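Erythrocyte binding antigen 140 (Plasmodium falciparum, PDB 4GF2) probably binds a receptor on the host erythrocyte surface during invasion, here represented by the part that holds its two Duffy-binding-like domains. Local coordinates at residues K22-E27 with R39-C44; N47-R52 with G109-R114; N76-E79 with S84-C87; I102-D107 with K241-G246. The protein carries 3 engineered substitutions. One frame throughout, in Å; residues are numbered along the deposited sequence.

In the fold
All four contacts lie in the first half of the chain, three at the surface. Contact 3, between helices 56-78 and 83-101, is buried: an amide lies against an isoleucine methyl and a ring edge. In contact 1 an isoleucine of a short helix meets an isoleucine and an arginine of a strand. Contact 2 sets a leucine on an asparagine amide and an arginine chain of another helix, while contact 4 reaches a distant helix end through one lysine and a water. Contacts 1, 2 and 4 meet around loop 102-107: Lys40 of contact 1 makes salt bridges to Asp105 and Asp107, and Thr112 of contact 2 is probably hydrogen-bonded to Asp107. Contact 3 is nested in the loop contact 2 closes.

Contact 1: K22-E27 with R39-C44; sequences KWICRE and RKIQLC
Ile41 spans the gap between helix 38-41 and strand 23-27, and its side chain can be followed outward to the two strand residues it meets, Ile24 and Arg26. Its CB points at the strand. From there the side chain divides: CG2 is anti to the backbone N, whereas CG1 sits beside that N and carries the chain on toward the strand, with chi2 extended at 169°. CG1 itself still keeps 4.6 Å from Ile24 CD1, so the contact is left to the terminal methyl. That methyl, Ile41 CD1, comes against the end of Ile24, whose chain crosses it at about a right angle; the separation modelled between the two CD1 atoms is too short to be trusted, and the contact is doubtful in detail. At about a right angle to that approach, Ile41 CD1 lies 4.0 Å from Arg26 NH1, near the guanidinium plane and at its edge, not over a face. The arginine reaches this place because its chain bends at chi3 (-64°), turning the group from the strand toward the helix. A water completes the bridge further along: it accepts from Arg39 N at 2.9 Å and weakly donates to Lys22 O at 3.4 Å. Strand 23-27 pairs with strand 33-37 in an antiparallel hairpin, braced by the Cys25-Cys35 disulfide, and helix 38-41 follows directly on that second strand. Ile41 also touches Val36 of the hairpin and Arg18 of a loop, while Trp23 extends to helix 175-202, where its ring meets Trp183 edge-to-face.

Contact 2: N47-R52 with G109-R114; sequences NFLNSR and GGNTDR
Asn111 and Arg114, the two residues on which Leu49 rests, belong to the start of helix 110-127, where the shortest polar bond is made by their neighbour Asp113: its side chain turns back, and its OD2 takes the N-H of Gly109 at 2.7 Å from well above the carboxylate plane. Asn111 and Arg114 are themselves joined one turn apart. Arg114 NH1 donates to Asn111 OD1 at 2.8 Å, nearly along the C=O axis, although the N-H is bent (134° at the hydrogen) and the oxygen stands somewhat off the guanidinium plane. The arginine chain folds back at chi3 to deliver NH1, which probably helps to hold the amide in this rotation. Leu49 lies against both residues. Its two branches divide the work: CD1 settles above the amide plane, 4.2 Å from Asn111 CG, whereas CD2 lies 4.3 Å from Arg114 CG, on the hydrocarbon part of the arginine. Leu49 CG is anti to its carbonyl carbon (chi1 -65°), which carries both methyls out toward the helix. No hydrogen bond crosses between the two segments; the leucine contributes only apolar contact, covering the flat side of a group whose oxygen is bonded within its own helix. The short, weakly bonded helix 46-49 thus lies against the first turns of helix 110-127, where Leu49 and Phe48 both touch Val115. Phe48 also packs on helix 56-78, meeting Phe63 edge-to-face, and just beyond the leucine the carbonyl of Ser51 is hydrogen-bonded to Tyr118 OH.

Contact 3: N76-E79 with S84-C87; sequences NKNE and SIFC
Asn78, near the end of helix 56-78, presses its whole side chain against Ile85 and Phe86 at the start of helix 83-101. The CB atoms of Asn78 and Phe86 are 3.9 Å apart. Beyond them the amide divides its contacts: Asn78 OD1 sits tightly against Ile85 CG2 at 3.1 Å, and Asn78 ND2 lies 3.8 Å from Phe86 CA. The nitrogen also comes to the edge of the phenylalanine ring, near its plane and 4.0 Å from CD1, with amide and ring planes 49° apart. Phe86 CG is anti to its backbone N (chi1 173°), which turns the ring edge to the amide nitrogen. What positions this buried amide is a second shell: ND2 donates to Leu74 O, one turn back, and to Glu89 OE1 on the facing helix. Glu89 OE1 is shared with Lys77 NZ in a salt bridge, so the amide nitrogen has two acceptors, one of them shared with a lysine. The two helices are joined by a very short link, and the Cys87-Cys166 disulfide ties the second of them to a more distant part of the chain.

Contact 4: I102-D107 with K241-G246; sequences IGDDMD and KKKNSG
Lys243 meets Met106 and Asp104 by way of two torsions: chi1 (-73°) sets its CG anti to the carbonyl carbon, and after an extended middle the chain bends at chi4 (-73°), dropping NZ toward the loop. The bend presents CE to the methionine, whose SD is 4.0 Å away and whose CG is 4.1 Å from the same Lys243 CE; the side chains cross at a slant, SD and CG both against CE. The ammonium goes on to Asp104, whose OD1 lies 4.2 Å from Lys243 NZ, beyond salt-bridge range. A water fills in between, donating to Asp104 OD1 at 2.7 Å and weakly accepting from Lys243 NZ at 3.5 Å, so it links the two charges, weakly on the lysine side. The other carboxylate oxygen, Asp104 OD2, accepts the N-H of Gln175 at the start of helix 175-202, which probably favours the charged form. In this Duffy-binding-like domain, residues 102-107 form the connection between helices 83-101 and 110-127, while Lys243 lies in the end region of helix 213-242. Within the connection Asp105 makes an Asx turn: its OD1 receives Asp107 N at 2.8 Å, from above the carboxylate plane. Gln175 steadies the same turn twice, NE2 bonding to Asp105 OD1 and OE1 accepting from Met106 N. Met106 packs further on Ile176 and Trp179 of helix 175-202 and on Val34 of strand 33-37; Lys243 shares Ile176 with it, and Asn244 N is hydrogen-bonded to Lys241 O.

Contact 1: K22-E27 with R39-C44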
loop_
_atom_site.group_PDB
_atom_site.type_symbol
_atom_site.label_atom_id
_atom_site.label_comp_id
_atom_site.label_asym_id
_atom_site.label_seq_id
_atom_site.Cartn_x
_atom_site.Cartn_y
_atom_site.Cartn_z
ATOM N N LYS A 22 3.423 17.703 19.001
ATOM C CA LYS A 22 2.280 17.167 18.265
ATOM C C LYS A 22 1.131 18.171 18.204
ATOM O O LYS A 22 1.061 19.106 19.004
ATOM C CB LYS A 22 1.799 15.862 18.906
ATOM C CG LYS A 22 1.357 16.019 20.349
ATOM C CD LYS A 22 1.183 14.679 21.049
ATOM C CE LYS A 22 -0.116 14.004 20.666
ATOM N NZ LYS A 22 -0.328 12.751 21.445
ATOM N N TRP A 23 0.235 17.969 17.242
ATOM C CA TRP A 23 -0.941 18.815 17.098
ATOM C C TRP A 23 -2.197 17.960 17.117
ATOM O O TRP A 23 -2.328 17.008 16.345
ATOM C CB TRP A 23 -0.859 19.625 15.805
ATOM C CG TRP A 23 0.138 20.743 15.872
ATOM C CD1 TRP A 23 1.497 20.630 15.846
ATOM C CD2 TRP A 23 -0.146 22.143 15.978
ATOM N NE1 TRP A 23 2.080 21.873 15.930
ATOM C CE2 TRP A 23 1.092 22.820 16.011
ATOM C CE3 TRP A 23 -1.324 22.890 16.046
ATOM C CZ2 TRP A 23 1.186 24.210 16.110
ATOM C CZ3 TRP A 23 -1.231 24.272 16.141
ATOM C CH2 TRP A 23 0.016 24.916 16.174
ATOM N N ILE A 24 -3.121 18.298 18.009
ATOM C CA ILE A 24 -4.312 17.490 18.202
ATOM C C ILE A 24 -5.536 18.207 17.654
ATOM O O ILE A 24 -5.857 19.324 18.060
ATOM C CB ILE A 24 -4.519 17.157 19.688
ATOM C CG1 ILE A 24 -3.296 16.412 20.229
ATOM C CG2 ILE A 24 -5.759 16.302 19.875
ATOM C CD1 ILE A 24 -2.766 16.978 21.527
ATOM N N CYS A 25 -6.214 17.552 16.721
ATOM C CA CYS A 25 -7.394 18.125 16.095
ATOM C C CYS A 25 -8.665 17.534 16.689
ATOM O O CYS A 25 -8.793 16.318 16.818
ATOM C CB CYS A 25 -7.350 17.898 14.585
ATOM S SG CYS A 25 -5.911 18.660 13.794
ATOM N N ARG A 26 -9.588 18.413 17.067
ATOM C CA ARG A 26 -10.888 18.016 17.587
ATOM C C ARG A 26 -11.931 19.001 17.078
ATOM O O ARG A 26 -11.588 20.085 16.611
ATOM C CB ARG A 26 -10.886 18.034 19.115
ATOM C CG ARG A 26 -9.770 17.233 19.763
ATOM C CD ARG A 26 -9.844 17.325 21.282
ATOM N NE ARG A 26 -9.620 18.688 21.769
ATOM C CZ ARG A 26 -8.446 19.170 22.174
ATOM N NH1 ARG A 26 -7.355 18.413 22.166
ATOM N NH2 ARG A 26 -8.361 20.426 22.596
ATOM N N GLU A 27 -13.204 18.630 17.167
ATOM C CA GLU A 27 -14.273 19.569 16.849
ATOM C C GLU A 27 -14.808 20.175 18.142
ATOM O O GLU A 27 -15.055 19.462 19.114
ATOM C CB GLU A 27 -15.395 18.894 16.050
ATOM C CG GLU A 27 -16.229 17.899 16.835
ATOM C CD GLU A 27 -17.442 17.408 16.058
ATOM O OE1 GLU A 27 -17.497 17.626 14.827
ATOM O OE2 GLU A 27 -18.344 16.811 16.680
ATOM N N ARG A 39 1.742 22.060 23.214
ATOM C CA ARG A 39 2.350 23.094 24.039
ATOM C C ARG A 39 1.266 23.941 24.699
ATOM O O ARG A 39 1.382 24.310 25.866
ATOM C CB ARG A 39 3.280 23.983 23.212
ATOM C CG ARG A 39 3.932 25.103 24.029
ATOM C CD ARG A 39 4.505 26.198 23.145
ATOM N NE ARG A 39 3.564 26.591 22.101
ATOM C CZ ARG A 39 2.481 27.336 22.298
ATOM N NH1 ARG A 39 2.179 27.789 23.506
ATOM N NH2 ARG A 39 1.695 27.626 21.273
ATOM N N LYS A 40 0.211 24.243 23.947
ATOM C CA LYS A 40 -0.908 25.021 24.467
ATOM C C LYS A 40 -1.743 24.193 25.444
ATOM O O LYS A 40 -2.191 24.695 26.471
ATOM C CB LYS A 40 -1.791 25.521 23.322
ATOM C CG LYS A 40 -3.066 26.223 23.777
ATOM C CD LYS A 40 -2.744 27.452 24.619
ATOM C CE LYS A 40 -3.980 28.308 24.875
ATOM N NZ LYS A 40 -4.986 27.623 25.733
ATOM N N ILE A 41 -1.950 22.926 25.120
ATOM C CA ILE A 41 -2.697 22.031 25.997
ATOM C C ILE A 41 -2.070 21.978 27.390
ATOM O O ILE A 41 -2.780 21.910 28.393
ATOM C CB ILE A 41 -2.785 20.613 25.399
ATOM C CG1 ILE A 41 -3.715 20.620 24.186
ATOM C CG2 ILE A 41 -3.298 19.610 26.430
ATOM C CD1 ILE A 41 -3.667 19.357 23.380
ATOM N N GLN A 42 -0.742 22.032 27.448
ATOM C CA GLN A 42 -0.030 21.892 28.716
ATOM C C GLN A 42 0.429 23.223 29.303
ATOM O O GLN A 42 1.191 23.247 30.271
ATOM C CB GLN A 42 1.174 20.969 28.546
ATOM C CG GLN A 42 0.799 19.532 28.230
ATOM C CD GLN A 42 1.908 18.559 28.568
ATOM O OE1 GLN A 42 2.943 18.518 27.901
ATOM N NE2 GLN A 42 1.702 17.775 29.616
ATOM N N LEU A 43 -0.029 24.324 28.718
ATOM C CA LEU A 43 0.295 25.647 29.233
ATOM C C LEU A 43 0.071 25.676 30.741
ATOM O O LEU A 43 -0.939 25.178 31.232
ATOM C CB LEU A 43 -0.570 26.706 28.553
ATOM C CG LEU A 43 -0.160 28.160 28.806
ATOM C CD1 LEU A 43 1.145 28.500 28.085
ATOM C CD2 LEU A 43 -1.274 29.118 28.392
ATOM N N CYS A 44 1.018 26.255 31.471
ATOM C CA CYS A 44 0.975 26.228 32.930
ATOM C C CYS A 44 -0.075 27.190 33.482
ATOM O O CYS A 44 0.148 28.394 33.539
ATOM C CB CYS A 44 2.346 26.577 33.504
ATOM S SG CYS A 44 2.397 26.552 35.302
HETATM O O HOH W 1 3.164 20.989 20.953
#

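Contact 2: N47-R52 with G109-R114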
loop_
_atom_site.group_PDB
_atom_site.type_symbol
_atom_site.label_atom_id
_atom_site.label_comp_id
_atom_site.label_asym_id
_atom_site.label_seq_id
_atom_site.Cartn_x
_atom_site.Cartn_y
_atom_site.Cartn_z
ATOM N N ASN A 47 -2.051 26.799 38.634
ATOM C CA ASN A 47 -1.890 27.631 39.822
ATOM C C ASN A 47 -3.046 28.597 40.034
ATOM O O ASN A 47 -3.376 28.934 41.169
ATOM C CB ASN A 47 -0.563 28.384 39.778
ATOM C CG ASN A 47 0.625 27.453 39.853
ATOM O OD1 ASN A 47 0.909 26.879 40.907
ATOM N ND2 ASN A 47 1.323 27.286 38.735
ATOM N N PHE A 48 -3.664 29.034 38.942
ATOM C CA PHE A 48 -4.839 29.893 39.033
ATOM C C PHE A 48 -5.951 29.225 39.845
ATOM O O PHE A 48 -6.698 29.894 40.556
ATOM C CB PHE A 48 -5.362 30.238 37.639
ATOM C CG PHE A 48 -4.538 31.261 36.917
ATOM C CD1 PHE A 48 -4.467 32.565 37.383
ATOM C CD2 PHE A 48 -3.846 30.927 35.764
ATOM C CE1 PHE A 48 -3.713 33.514 36.720
ATOM C CE2 PHE A 48 -3.091 31.872 35.097
ATOM C CZ PHE A 48 -3.025 33.169 35.574
ATOM N N LEU A 49 -6.052 27.904 39.736
ATOM C CA LEU A 49 -7.115 27.158 40.406
ATOM C C LEU A 49 -6.804 26.873 41.870
ATOM O O LEU A 49 -7.687 26.483 42.630
ATOM C CB LEU A 49 -7.374 25.842 39.675
ATOM C CG LEU A 49 -7.910 25.988 38.252
ATOM C CD1 LEU A 49 -7.812 24.668 37.503
ATOM C CD2 LEU A 49 -9.348 26.484 38.275
ATOM N N ASN A 50 -5.551 27.063 42.269
ATOM C CA ASN A 50 -5.155 26.819 43.650
ATOM C C ASN A 50 -5.205 28.079 44.504
ATOM O O ASN A 50 -4.816 28.062 45.671
ATOM C CB ASN A 50 -3.749 26.225 43.696
ATOM C CG ASN A 50 -3.662 24.886 42.998
ATOM O OD1 ASN A 50 -4.614 24.106 43.003
ATOM N ND2 ASN A 50 -2.517 24.614 42.385
ATOM N N SER A 51 -5.683 29.173 43.921
ATOM C CA SER A 51 -5.768 30.437 44.639
ATOM C C SER A 51 -7.191 30.981 44.620
ATOM O O SER A 51 -7.927 30.793 43.652
ATOM C CB SER A 51 -4.810 31.461 44.027
ATOM O OG SER A 51 -4.941 32.725 44.658
ATOM N N ARG A 52 -7.575 31.651 45.699
ATOM C CA ARG A 52 -8.880 32.294 45.767
ATOM C C ARG A 52 -8.898 33.570 44.927
ATOM O O ARG A 52 -9.961 34.137 44.673
ATOM C CB ARG A 52 -9.233 32.619 47.217
ATOM C CG ARG A 52 -9.309 31.400 48.120
ATOM C CD ARG A 52 -9.511 31.796 49.576
ATOM N NE ARG A 52 -9.565 30.632 50.458
ATOM C CZ ARG A 52 -8.498 29.972 50.902
ATOM N NH1 ARG A 52 -7.274 30.349 50.549
ATOM N NH2 ARG A 52 -8.653 28.925 51.699
ATOM N N GLY A 109 -12.140 23.146 26.353
ATOM C CA GLY A 109 -12.305 22.008 27.237
ATOM C C GLY A 109 -11.270 21.949 28.343
ATOM O O GLY A 109 -10.358 22.772 28.401
ATOM N N GLY A 110 -11.421 20.969 29.228
ATOM C CA GLY A 110 -10.465 20.739 30.297
ATOM C C GLY A 110 -10.183 21.977 31.123
ATOM O O GLY A 110 -11.040 22.846 31.273
ATOM N N ASN A 111 -8.968 22.057 31.657
ATOM C CA ASN A 111 -8.577 23.179 32.500
ATOM C C ASN A 111 -8.578 24.501 31.750
ATOM O O ASN A 111 -8.778 25.557 32.346
ATOM C CB ASN A 111 -7.203 22.931 33.118
ATOM C CG ASN A 111 -7.269 22.018 34.323
ATOM O OD1 ASN A 111 -8.339 21.525 34.683
ATOM N ND2 ASN A 111 -6.124 21.782 34.953
ATOM N N THR A 112 -8.357 24.447 30.442
ATOM C CA THR A 112 -8.344 25.665 29.645
ATOM C C THR A 112 -9.624 26.464 29.865
ATOM O O THR A 112 -9.580 27.672 30.056
ATOM C CB THR A 112 -8.164 25.364 28.148
ATOM O OG1 THR A 112 -6.844 24.855 27.926
ATOM C CG2 THR A 112 -8.356 26.623 27.314
ATOM N N ASP A 113 -10.768 25.795 29.852
ATOM C CA ASP A 113 -12.024 26.501 30.055
ATOM C C ASP A 113 -12.327 26.665 31.541
ATOM O O ASP A 113 -12.962 27.634 31.951
ATOM C CB ASP A 113 -13.163 25.792 29.325
ATOM C CG ASP A 113 -13.060 25.944 27.822
ATOM O OD1 ASP A 113 -12.267 26.799 27.370
ATOM O OD2 ASP A 113 -13.771 25.223 27.092
ATOM N N ARG A 114 -11.847 25.725 32.344
ATOM C CA ARG A 114 -12.013 25.794 33.787
ATOM C C ARG A 114 -11.352 27.070 34.326
ATOM O O ARG A 114 -11.954 27.816 35.096
ATOM C CB ARG A 114 -11.402 24.548 34.427
ATOM C CG ARG A 114 -11.972 24.171 35.780
ATOM C CD ARG A 114 -11.558 22.751 36.159
ATOM N NE ARG A 114 -12.463 21.738 35.609
ATOM C CZ ARG A 114 -12.083 20.562 35.109
ATOM N NH1 ARG A 114 -10.802 20.213 35.063
ATOM N NH2 ARG A 114 -12.996 19.723 34.641
#

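Contact 3: N76-E79 with S84-C87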
loop_
_atom_site.group_PDB
_atom_site.type_symbol
_atom_site.label_atom_id
_atom_site.label_comp_id
_atom_site.label_asym_id
_atom_site.label_seq_id
_atom_site.Cartn_x
_atom_site.Cartn_y
_atom_site.Cartn_z
ATOM N N ASN A 76 13.139 22.507 30.797
ATOM C CA ASN A 76 13.346 21.081 31.026
ATOM C C ASN A 76 12.896 20.264 29.824
ATOM O O ASN A 76 13.510 19.256 29.472
ATOM C CB ASN A 76 12.592 20.622 32.271
ATOM C CG ASN A 76 13.133 21.244 33.538
ATOM O OD1 ASN A 76 14.241 21.781 33.557
ATOM N ND2 ASN A 76 12.357 21.164 34.614
ATOM N N LYS A 77 11.818 20.708 29.194
ATOM C CA LYS A 77 11.292 20.038 28.017
ATOM C C LYS A 77 12.310 20.052 26.887
ATOM O O LYS A 77 12.552 19.033 26.243
ATOM C CB LYS A 77 10.011 20.728 27.555
ATOM C CG LYS A 77 9.397 20.134 26.300
ATOM C CD LYS A 77 8.253 21.002 25.804
ATOM C CE LYS A 77 7.732 20.542 24.459
ATOM N NZ LYS A 77 6.798 21.541 23.876
ATOM N N ASN A 78 12.913 21.213 26.660
ATOM C CA ASN A 78 13.752 21.411 25.489
ATOM C C ASN A 78 15.242 21.169 25.725
ATOM O O ASN A 78 16.059 21.424 24.842
ATOM C CB ASN A 78 13.522 22.805 24.914
ATOM C CG ASN A 78 12.147 22.951 24.290
ATOM O OD1 ASN A 78 11.867 22.365 23.247
ATOM N ND2 ASN A 78 11.282 23.733 24.928
ATOM N N GLU A 79 15.597 20.670 26.904
ATOM C CA GLU A 79 16.971 20.248 27.142
ATOM C C GLU A 79 17.357 19.243 26.067
ATOM O O GLU A 79 16.603 18.311 25.780
ATOM C CB GLU A 79 17.128 19.613 28.525
ATOM C CG GLU A 79 17.522 20.588 29.625
ATOM C CD GLU A 79 17.875 19.887 30.927
ATOM O OE1 GLU A 79 17.843 18.638 30.960
ATOM O OE2 GLU A 79 18.185 20.583 31.916
ATOM N N SER A 84 17.084 27.188 19.633
ATOM C CA SER A 84 16.113 28.013 18.920
ATOM C C SER A 84 14.691 27.548 19.229
ATOM O O SER A 84 13.737 28.324 19.157
ATOM C CB SER A 84 16.366 27.981 17.412
ATOM O OG SER A 84 15.923 26.765 16.826
ATOM N N ILE A 85 14.558 26.277 19.592
ATOM C CA ILE A 85 13.250 25.704 19.865
ATOM C C ILE A 85 12.706 26.240 21.181
ATOM O O ILE A 85 11.576 26.721 21.249
ATOM C CB ILE A 85 13.312 24.165 19.894
ATOM C CG1 ILE A 85 13.597 23.632 18.489
ATOM C CG2 ILE A 85 12.006 23.589 20.411
ATOM C CD1 ILE A 85 13.925 22.151 18.438
ATOM N N PHE A 86 13.519 26.159 22.226
ATOM C CA PHE A 86 13.152 26.717 23.517
ATOM C C PHE A 86 12.781 28.191 23.369
ATOM O O PHE A 86 11.821 28.662 23.979
ATOM C CB PHE A 86 14.308 26.553 24.504
ATOM C CG PHE A 86 14.082 27.239 25.814
ATOM C CD1 PHE A 86 12.963 26.951 26.579
ATOM C CD2 PHE A 86 14.991 28.169 26.287
ATOM C CE1 PHE A 86 12.751 27.580 27.785
ATOM C CE2 PHE A 86 14.783 28.804 27.494
ATOM C CZ PHE A 86 13.663 28.508 28.246
ATOM N N CYS A 87 13.540 28.910 22.549
ATOM C CA CYS A 87 13.270 30.321 22.303
ATOM C C CYS A 87 11.861 30.527 21.758
ATOM O O CYS A 87 11.091 31.324 22.289
ATOM C CB CYS A 87 14.289 30.896 21.318
ATOM S SG CYS A 87 13.844 32.533 20.680
#

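Contact 4: I102-D107 with K241-G246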
loop_
_atom_site.group_PDB
_atom_site.type_symbol
_atom_site.label_atom_id
_atom_site.label_comp_id
_atom_site.label_asym_id
_atom_site.label_seq_id
_atom_site.Cartn_x
_atom_site.Cartn_y
_atom_site.Cartn_z
ATOM N N ILE A 102 -7.483 37.237 26.623
ATOM C CA ILE A 102 -8.296 38.285 26.006
ATOM C C ILE A 102 -9.345 37.741 25.036
ATOM O O ILE A 102 -9.846 38.471 24.180
ATOM C CB ILE A 102 -7.428 39.337 25.280
ATOM C CG1 ILE A 102 -6.707 38.716 24.080
ATOM C CG2 ILE A 102 -6.433 39.957 26.250
ATOM C CD1 ILE A 102 -5.880 39.710 23.284
ATOM N N GLY A 103 -9.680 36.462 25.180
ATOM C CA GLY A 103 -10.772 35.870 24.427
ATOM C C GLY A 103 -10.475 35.594 22.962
ATOM O O GLY A 103 -11.361 35.693 22.118
ATOM N N ASP A 104 -9.232 35.243 22.655
ATOM C CA ASP A 104 -8.869 34.840 21.299
ATOM C C ASP A 104 -8.162 33.488 21.338
ATOM O O ASP A 104 -6.957 33.394 21.110
ATOM C CB ASP A 104 -7.977 35.895 20.640
ATOM C CG ASP A 104 -7.557 35.506 19.233
ATOM O OD1 ASP A 104 -8.294 34.739 18.581
ATOM O OD2 ASP A 104 -6.484 35.963 18.779
ATOM N N ASP A 105 -8.925 32.442 21.631
ATOM C CA ASP A 105 -8.357 31.119 21.845
ATOM C C ASP A 105 -9.193 30.036 21.173
ATOM O O ASP A 105 -10.403 29.951 21.385
ATOM C CB ASP A 105 -8.263 30.838 23.342
ATOM C CG ASP A 105 -7.371 29.657 23.658
ATOM O OD1 ASP A 105 -6.958 28.954 22.711
ATOM O OD2 ASP A 105 -7.087 29.430 24.854
ATOM N N MET A 106 -8.542 29.209 20.360
ATOM C CA MET A 106 -9.210 28.089 19.704
ATOM C C MET A 106 -9.204 26.844 20.594
ATOM O O MET A 106 -10.030 25.947 20.423
ATOM C CB MET A 106 -8.531 27.779 18.370
ATOM C CG MET A 106 -8.774 28.830 17.300
ATOM S SD MET A 106 -7.642 28.687 15.903
ATOM C CE MET A 106 -6.132 29.316 16.627
ATOM N N ASP A 107 -8.269 26.801 21.540
ATOM C CA ASP A 107 -8.170 25.699 22.495
ATOM C C ASP A 107 -9.344 25.745 23.473
ATOM O O ASP A 107 -9.769 26.821 23.889
ATOM C CB ASP A 107 -6.834 25.785 23.240
ATOM C CG ASP A 107 -6.678 24.716 24.306
ATOM O OD1 ASP A 107 -7.218 23.600 24.142
ATOM O OD2 ASP A 107 -5.995 25.002 25.314
ATOM N N LYS A 241 -8.748 31.907 6.823
ATOM C CA LYS A 241 -9.698 32.558 5.931
ATOM C C LYS A 241 -10.980 32.911 6.677
ATOM O O LYS A 241 -11.480 34.030 6.575
ATOM C CB LYS A 241 -10.020 31.647 4.744
ATOM C CG LYS A 241 -8.867 31.473 3.766
ATOM C CD LYS A 241 -9.126 30.330 2.796
ATOM C CE LYS A 241 -7.993 30.183 1.791
ATOM N NZ LYS A 241 -8.081 28.911 1.021
ATOM N N LYS A 242 -11.496 31.952 7.438
ATOM C CA LYS A 242 -12.749 32.134 8.161
ATOM C C LYS A 242 -12.674 33.290 9.153
ATOM O O LYS A 242 -13.664 33.980 9.385
ATOM C CB LYS A 242 -13.127 30.846 8.895
ATOM C CG LYS A 242 -14.324 31.003 9.812
ATOM C CD LYS A 242 -14.796 29.670 10.357
ATOM C CE LYS A 242 -16.024 29.850 11.237
ATOM N NZ LYS A 242 -16.579 28.552 11.704
ATOM N N LYS A 243 -11.501 33.496 9.739
ATOM C CA LYS A 243 -11.319 34.568 10.710
ATOM C C LYS A 243 -11.002 35.896 10.029
ATOM O O LYS A 243 -10.788 36.911 10.695
ATOM C CB LYS A 243 -10.213 34.204 11.699
ATOM C CG LYS A 243 -10.615 33.137 12.705
ATOM C CD LYS A 243 -9.427 32.684 13.537
ATOM C CE LYS A 243 -9.855 31.788 14.690
ATOM N NZ LYS A 243 -10.530 32.547 15.782
ATOM N N ASN A 244 -10.978 35.887 8.698
ATOM C CA ASN A 244 -10.737 37.102 7.928
ATOM C C ASN A 244 -11.715 37.244 6.768
ATOM O O ASN A 244 -11.319 37.516 5.634
ATOM C CB ASN A 244 -9.300 37.129 7.407
ATOM C CG ASN A 244 -8.291 37.375 8.506
ATOM O OD1 ASN A 244 -8.015 38.519 8.864
ATOM N ND2 ASN A 244 -7.743 36.299 9.056
ATOM N N SER A 245 -12.997 37.056 7.061
ATOM C CA SER A 245 -14.041 37.237 6.061
ATOM C C SER A 245 -13.788 36.377 4.826
ATOM O O SER A 245 -14.076 36.794 3.706
ATOM C CB SER A 245 -14.111 38.705 5.651
ATOM O OG SER A 245 -14.158 39.542 6.791
ATOM N N GLY A 246 -13.240 35.185 5.035
ATOM C CA GLY A 246 -12.981 34.257 3.948
ATOM C C GLY A 246 -11.945 34.751 2.956
ATOM O O GLY A 246 -11.996 34.408 1.775
HETATM O O HOH W 2 -8.043 32.063 18.145
#